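Local structure of inositol-3-phosphate synthase (Caenorhabditis elegans, 1VKO) at residues Gln259-Ser271 / Leu305-Lys317. The protein belongs to the myo-inositol-1-phosphate synthase family and binds nicotinamide-adenine-dinucleotide with a Rossmann-type domain, in an assembly of four chains. Numbering follows the deposited sequence.
Sequences QGLNATADEIMES and LVPGLIELAERHK
In the Rossmann-type part of the fold, a capping box opens helix 265-273, whose N-terminus packs along helix 307-316 from Gly-308 in its first turn to Arg-315 near its end. Within the box, Glu-267 N donates to Thr-264 OG1, and Glu-267 OE1 in return takes a weak bond from Thr-264 N; Ala-263 N also donates to OE1. Ala-265 N, in the first turn, is taken by the other helix: it donates to Glu-311 OE1 at 2.9 Å, approaching from above the carboxylate plane. Glu-311 reaches this amide with CG anti to its backbone N (chi1 -175°) and an extended chain beyond, running alongside Thr-264. Its negative charge at a helix start would probably be favoured by the helix dipole. In return, Gly-308 N donates to Asn-262 O (3.0 Å). Backbones close to 3.6 Å between Thr-264 CA and Gly-308 CA, an approach that a glycine allows. Beside it, Ala-265 is a knob in the hole formed by Gly-308, Glu-311, Leu-312 and Arg-315; its CB lies 4.0 Å from Leu-312 CB and beneath one face of the Arg-315 guanidinium. At the edge of that group, Asp-266 OD1 makes a salt bridge with two weak hydrogen bonds, 3.3 Å from Arg-315 NH1 and 3.4 Å from Arg-315 NH2. The axes of segments 265-271 and 307-316 cross at -108°. Helix 281-291 packs on Met-269 and Leu-309, and strand 320-321, at one edge of the parallel sheet, touches Leu-305 and Ala-313.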
loop_
_atom_site.group_PDB
_atom_site.type_symbol
_atom_site.label_atom_id
_atom_site.label_comp_id
_atom_site.label_asym_id
_atom_site.label_seq_id
_atom_site.Cartn_x
_atom_site.Cartn_y
_atom_site.Cartn_z
ATOM N N GLN A 259 0.380 -46.732 -8.972
ATOM C CA GLN A 259 0.475 -47.808 -9.954
ATOM C C GLN A 259 -0.790 -48.638 -9.894
ATOM O O GLN A 259 -1.323 -48.886 -8.806
ATOM C CB GLN A 259 1.741 -48.665 -9.778
ATOM C CG GLN A 259 2.142 -48.987 -8.339
ATOM C CD GLN A 259 3.462 -49.759 -8.263
ATOM O OE1 GLN A 259 3.553 -50.901 -8.733
ATOM N NE2 GLN A 259 4.483 -49.134 -7.679
ATOM N N GLY A 260 -1.263 -49.049 -11.070
ATOM C CA GLY A 260 -2.586 -49.650 -11.231
ATOM C C GLY A 260 -3.499 -48.691 -11.975
ATOM O O GLY A 260 -4.373 -49.110 -12.768
ATOM N N LEU A 261 -3.281 -47.393 -11.734
ATOM C CA LEU A 261 -4.169 -46.357 -12.231
ATOM C C LEU A 261 -3.566 -45.555 -13.359
ATOM O O LEU A 261 -4.133 -45.510 -14.456
ATOM C CB LEU A 261 -4.597 -45.438 -11.088
ATOM C CG LEU A 261 -5.360 -44.136 -11.389
ATOM C CD1 LEU A 261 -6.752 -44.367 -11.965
ATOM C CD2 LEU A 261 -5.426 -43.327 -10.133
ATOM N N ASN A 262 -2.418 -44.931 -13.109
ATOM C CA ASN A 262 -1.859 -43.946 -14.040
ATOM C C ASN A 262 -0.343 -43.700 -13.924
ATOM O O ASN A 262 0.152 -42.650 -14.340
ATOM C CB ASN A 262 -2.656 -42.624 -13.935
ATOM C CG ASN A 262 -2.614 -42.020 -12.527
ATOM O OD1 ASN A 262 -1.709 -42.314 -11.750
ATOM N ND2 ASN A 262 -3.597 -41.166 -12.200
ATOM N N ALA A 263 0.403 -44.666 -13.382
ATOM C CA ALA A 263 1.876 -44.551 -13.301
ATOM C C ALA A 263 2.548 -44.818 -14.643
ATOM O O ALA A 263 3.657 -44.300 -14.906
ATOM C CB ALA A 263 2.458 -45.469 -12.232
ATOM N N THR A 264 1.904 -45.624 -15.491
ATOM C CA THR A 264 2.444 -45.888 -16.824
ATOM C C THR A 264 1.412 -45.607 -17.885
ATOM O O THR A 264 0.235 -45.482 -17.576
ATOM C CB THR A 264 2.870 -47.343 -16.972
ATOM O OG1 THR A 264 1.703 -48.136 -17.246
ATOM C CG2 THR A 264 3.456 -47.895 -15.665
ATOM N N ALA A 265 1.866 -45.544 -19.138
ATOM C CA ALA A 265 1.004 -45.330 -20.306
ATOM C C ALA A 265 -0.067 -46.397 -20.451
ATOM O O ALA A 265 -1.227 -46.090 -20.722
ATOM C CB ALA A 265 1.842 -45.271 -21.575
ATOM N N ASP A 266 0.344 -47.653 -20.298
ATOM C CA ASP A 266 -0.538 -48.799 -20.447
ATOM C C ASP A 266 -1.557 -48.836 -19.326
ATOM O O ASP A 266 -2.713 -49.215 -19.552
ATOM C CB ASP A 266 0.271 -50.089 -20.467
ATOM C CG ASP A 266 1.234 -50.162 -21.654
ATOM O OD1 ASP A 266 0.889 -49.694 -22.772
ATOM O OD2 ASP A 266 2.360 -50.681 -21.545
ATOM N N GLU A 267 -1.129 -48.428 -18.126
ATOM C CA GLU A 267 -2.054 -48.219 -17.007
ATOM C C GLU A 267 -3.110 -47.167 -17.312
ATOM O O GLU A 267 -4.285 -47.437 -17.148
ATOM C CB GLU A 267 -1.311 -47.870 -15.719
ATOM C CG GLU A 267 -0.672 -49.087 -15.090
ATOM C CD GLU A 267 0.170 -48.748 -13.882
ATOM O OE1 GLU A 267 0.138 -47.575 -13.432
ATOM O OE2 GLU A 267 0.858 -49.661 -13.368
ATOM N N ILE A 268 -2.705 -45.984 -17.772
ATOM C CA ILE A 268 -3.685 -44.931 -18.053
ATOM C C ILE A 268 -4.684 -45.318 -19.151
ATOM O O ILE A 268 -5.879 -45.008 -19.016
ATOM C CB ILE A 268 -3.026 -43.498 -18.252
ATOM C CG1 ILE A 268 -4.085 -42.397 -18.360
ATOM C CG2 ILE A 268 -2.100 -43.426 -19.457
ATOM C CD1 ILE A 268 -4.444 -41.786 -17.037
ATOM N N MET A 269 -4.210 -46.019 -20.197
ATOM C CA MET A 269 -5.076 -46.513 -21.283
ATOM C C MET A 269 -6.054 -47.531 -20.768
ATOM O O MET A 269 -7.233 -47.486 -21.110
ATOM C CB MET A 269 -4.283 -47.168 -22.428
ATOM C CG MET A 269 -3.377 -46.240 -23.199
ATOM S SD MET A 269 -4.168 -44.687 -23.597
ATOM C CE MET A 269 -5.305 -45.184 -24.901
ATOM N N GLU A 270 -5.565 -48.461 -19.956
ATOM C CA GLU A 270 -6.456 -49.453 -19.357
ATOM C C GLU A 270 -7.515 -48.804 -18.444
ATOM O O GLU A 270 -8.696 -49.143 -18.561
ATOM C CB GLU A 270 -5.671 -50.566 -18.640
ATOM C CG GLU A 270 -6.536 -51.586 -17.886
ATOM C CD GLU A 270 -7.274 -52.594 -18.771
ATOM O OE1 GLU A 270 -7.281 -52.457 -20.012
ATOM O OE2 GLU A 270 -7.872 -53.541 -18.209
ATOM N N SER A 271 -7.118 -47.873 -17.566
ATOM C CA SER A 271 -8.094 -47.206 -16.680
ATOM C C SER A 271 -9.240 -46.551 -17.484
ATOM O O SER A 271 -10.403 -46.557 -17.051
ATOM C CB SER A 271 -7.436 -46.181 -15.767
ATOM O OG SER A 271 -6.344 -46.745 -15.064
ATOM N N LEU A 305 -0.679 -34.120 -16.131
ATOM C CA LEU A 305 0.495 -34.777 -16.698
ATOM C C LEU A 305 1.179 -35.732 -15.716
ATOM O O LEU A 305 2.377 -35.639 -15.446
ATOM C CB LEU A 305 1.451 -33.708 -17.260
ATOM C CG LEU A 305 0.742 -32.725 -18.232
ATOM C CD1 LEU A 305 1.583 -31.513 -18.588
ATOM C CD2 LEU A 305 0.280 -33.431 -19.510
ATOM N N VAL A 306 0.385 -36.647 -15.174
ATOM C CA VAL A 306 0.887 -37.783 -14.400
ATOM C C VAL A 306 1.928 -38.599 -15.209
ATOM O O VAL A 306 1.970 -38.498 -16.443
ATOM C CB VAL A 306 -0.285 -38.692 -13.937
ATOM C CG1 VAL A 306 -1.166 -37.944 -12.955
ATOM C CG2 VAL A 306 -1.116 -39.162 -15.126
ATOM N N PRO A 307 2.744 -39.411 -14.534
ATOM C CA PRO A 307 3.839 -40.139 -15.211
ATOM C C PRO A 307 3.350 -40.993 -16.408
ATOM O O PRO A 307 3.978 -41.015 -17.459
ATOM C CB PRO A 307 4.428 -41.015 -14.100
ATOM C CG PRO A 307 3.997 -40.381 -12.808
ATOM C CD PRO A 307 2.685 -39.707 -13.087
ATOM N N GLY A 308 2.216 -41.656 -16.254
ATOM C CA GLY A 308 1.631 -42.393 -17.354
ATOM C C GLY A 308 1.424 -41.587 -18.618
ATOM O O GLY A 308 1.648 -42.087 -19.717
ATOM N N LEU A 309 0.995 -40.340 -18.454
ATOM C CA LEU A 309 0.812 -39.393 -19.552
ATOM C C LEU A 309 2.117 -38.942 -20.220
ATOM O O LEU A 309 2.265 -38.977 -21.438
ATOM C CB LEU A 309 -0.037 -38.192 -19.084
ATOM C CG LEU A 309 -1.462 -38.511 -19.535
ATOM C CD1 LEU A 309 -2.587 -37.689 -18.906
ATOM C CD2 LEU A 309 -1.433 -38.294 -20.987
ATOM N N ILE A 310 3.066 -38.511 -19.421
ATOM C CA ILE A 310 4.367 -38.180 -19.955
ATOM C C ILE A 310 4.877 -39.366 -20.775
ATOM O O ILE A 310 5.151 -39.221 -21.988
ATOM C CB ILE A 310 5.318 -37.783 -18.823
ATOM C CG1 ILE A 310 4.894 -36.421 -18.248
ATOM C CG2 ILE A 310 6.758 -37.791 -19.317
ATOM C CD1 ILE A 310 5.549 -36.054 -16.926
ATOM N N GLU A 311 4.953 -40.546 -20.151
ATOM C CA GLU A 311 5.342 -41.756 -20.892
ATOM C C GLU A 311 4.573 -41.912 -22.229
ATOM O O GLU A 311 5.143 -42.289 -23.246
ATOM C CB GLU A 311 5.213 -42.996 -20.007
ATOM C CG GLU A 311 5.710 -44.273 -20.652
ATOM C CD GLU A 311 5.630 -45.478 -19.733
ATOM O OE1 GLU A 311 4.729 -45.533 -18.884
ATOM O OE2 GLU A 311 6.474 -46.382 -19.872
ATOM N N LEU A 312 3.294 -41.575 -22.241
ATOM C CA LEU A 312 2.496 -41.758 -23.454
ATOM C C LEU A 312 2.896 -40.734 -24.509
ATOM O O LEU A 312 2.969 -41.034 -25.703
ATOM C CB LEU A 312 0.990 -41.687 -23.138
ATOM C CG LEU A 312 -0.017 -42.015 -24.266
ATOM C CD1 LEU A 312 -0.054 -43.508 -24.685
ATOM C CD2 LEU A 312 -1.391 -41.539 -23.877
ATOM N N ALA A 313 3.167 -39.512 -24.055
ATOM C CA ALA A 313 3.708 -38.505 -24.934
ATOM C C ALA A 313 5.108 -38.890 -25.452
ATOM O O ALA A 313 5.396 -38.685 -26.631
ATOM C CB ALA A 313 3.736 -37.176 -24.235
ATOM N N GLU A 314 5.981 -39.423 -24.585
ATOM C CA GLU A 314 7.331 -39.854 -25.016
ATOM C C GLU A 314 7.177 -40.881 -26.151
ATOM O O GLU A 314 7.853 -40.813 -27.172
ATOM C CB GLU A 314 8.169 -40.463 -23.855
ATOM C CG GLU A 314 8.936 -39.484 -22.938
ATOM C CD GLU A 314 9.340 -40.079 -21.563
ATOM O OE1 GLU A 314 8.916 -41.213 -21.207
ATOM O OE2 GLU A 314 10.077 -39.398 -20.803
ATOM N N ARG A 315 6.258 -41.818 -25.953
ATOM C CA ARG A 315 6.049 -42.925 -26.868
ATOM C C ARG A 315 5.427 -42.484 -28.174
ATOM O O ARG A 315 5.593 -43.149 -29.190
ATOM C CB ARG A 315 5.164 -43.975 -26.208
ATOM C CG ARG A 315 5.758 -45.374 -26.258
ATOM C CD ARG A 315 5.134 -46.343 -25.274
ATOM N NE ARG A 315 3.702 -46.471 -25.511
ATOM C CZ ARG A 315 2.892 -47.150 -24.724
ATOM N NH1 ARG A 315 3.404 -47.745 -23.652
ATOM N NH2 ARG A 315 1.584 -47.229 -24.996
ATOM N N HIS A 316 4.720 -41.365 -28.165
ATOM C CA HIS A 316 4.012 -40.922 -29.373
ATOM C C HIS A 316 4.654 -39.732 -30.077
ATOM O O HIS A 316 4.142 -39.251 -31.095
ATOM C CB HIS A 316 2.523 -40.690 -29.089
ATOM C CG HIS A 316 1.693 -41.927 -29.211
ATOM N ND1 HIS A 316 1.600 -42.866 -28.206
ATOM C CD2 HIS A 316 0.933 -42.391 -30.229
ATOM C CE1 HIS A 316 0.814 -43.857 -28.594
ATOM N NE2 HIS A 316 0.396 -43.593 -29.818
ATOM N N LYS A 317 5.793 -39.289 -29.542
ATOM C CA LYS A 317 6.605 -38.230 -30.139
ATOM C C LYS A 317 5.898 -36.871 -30.228
ATOM O O LYS A 317 5.948 -36.158 -31.245
ATOM C CB LYS A 317 7.187 -38.683 -31.490
ATOM C CG LYS A 317 8.589 -39.310 -31.407
ATOM C CD LYS A 317 8.652 -40.569 -30.533
ATOM C CE LYS A 317 9.758 -41.519 -31.023
#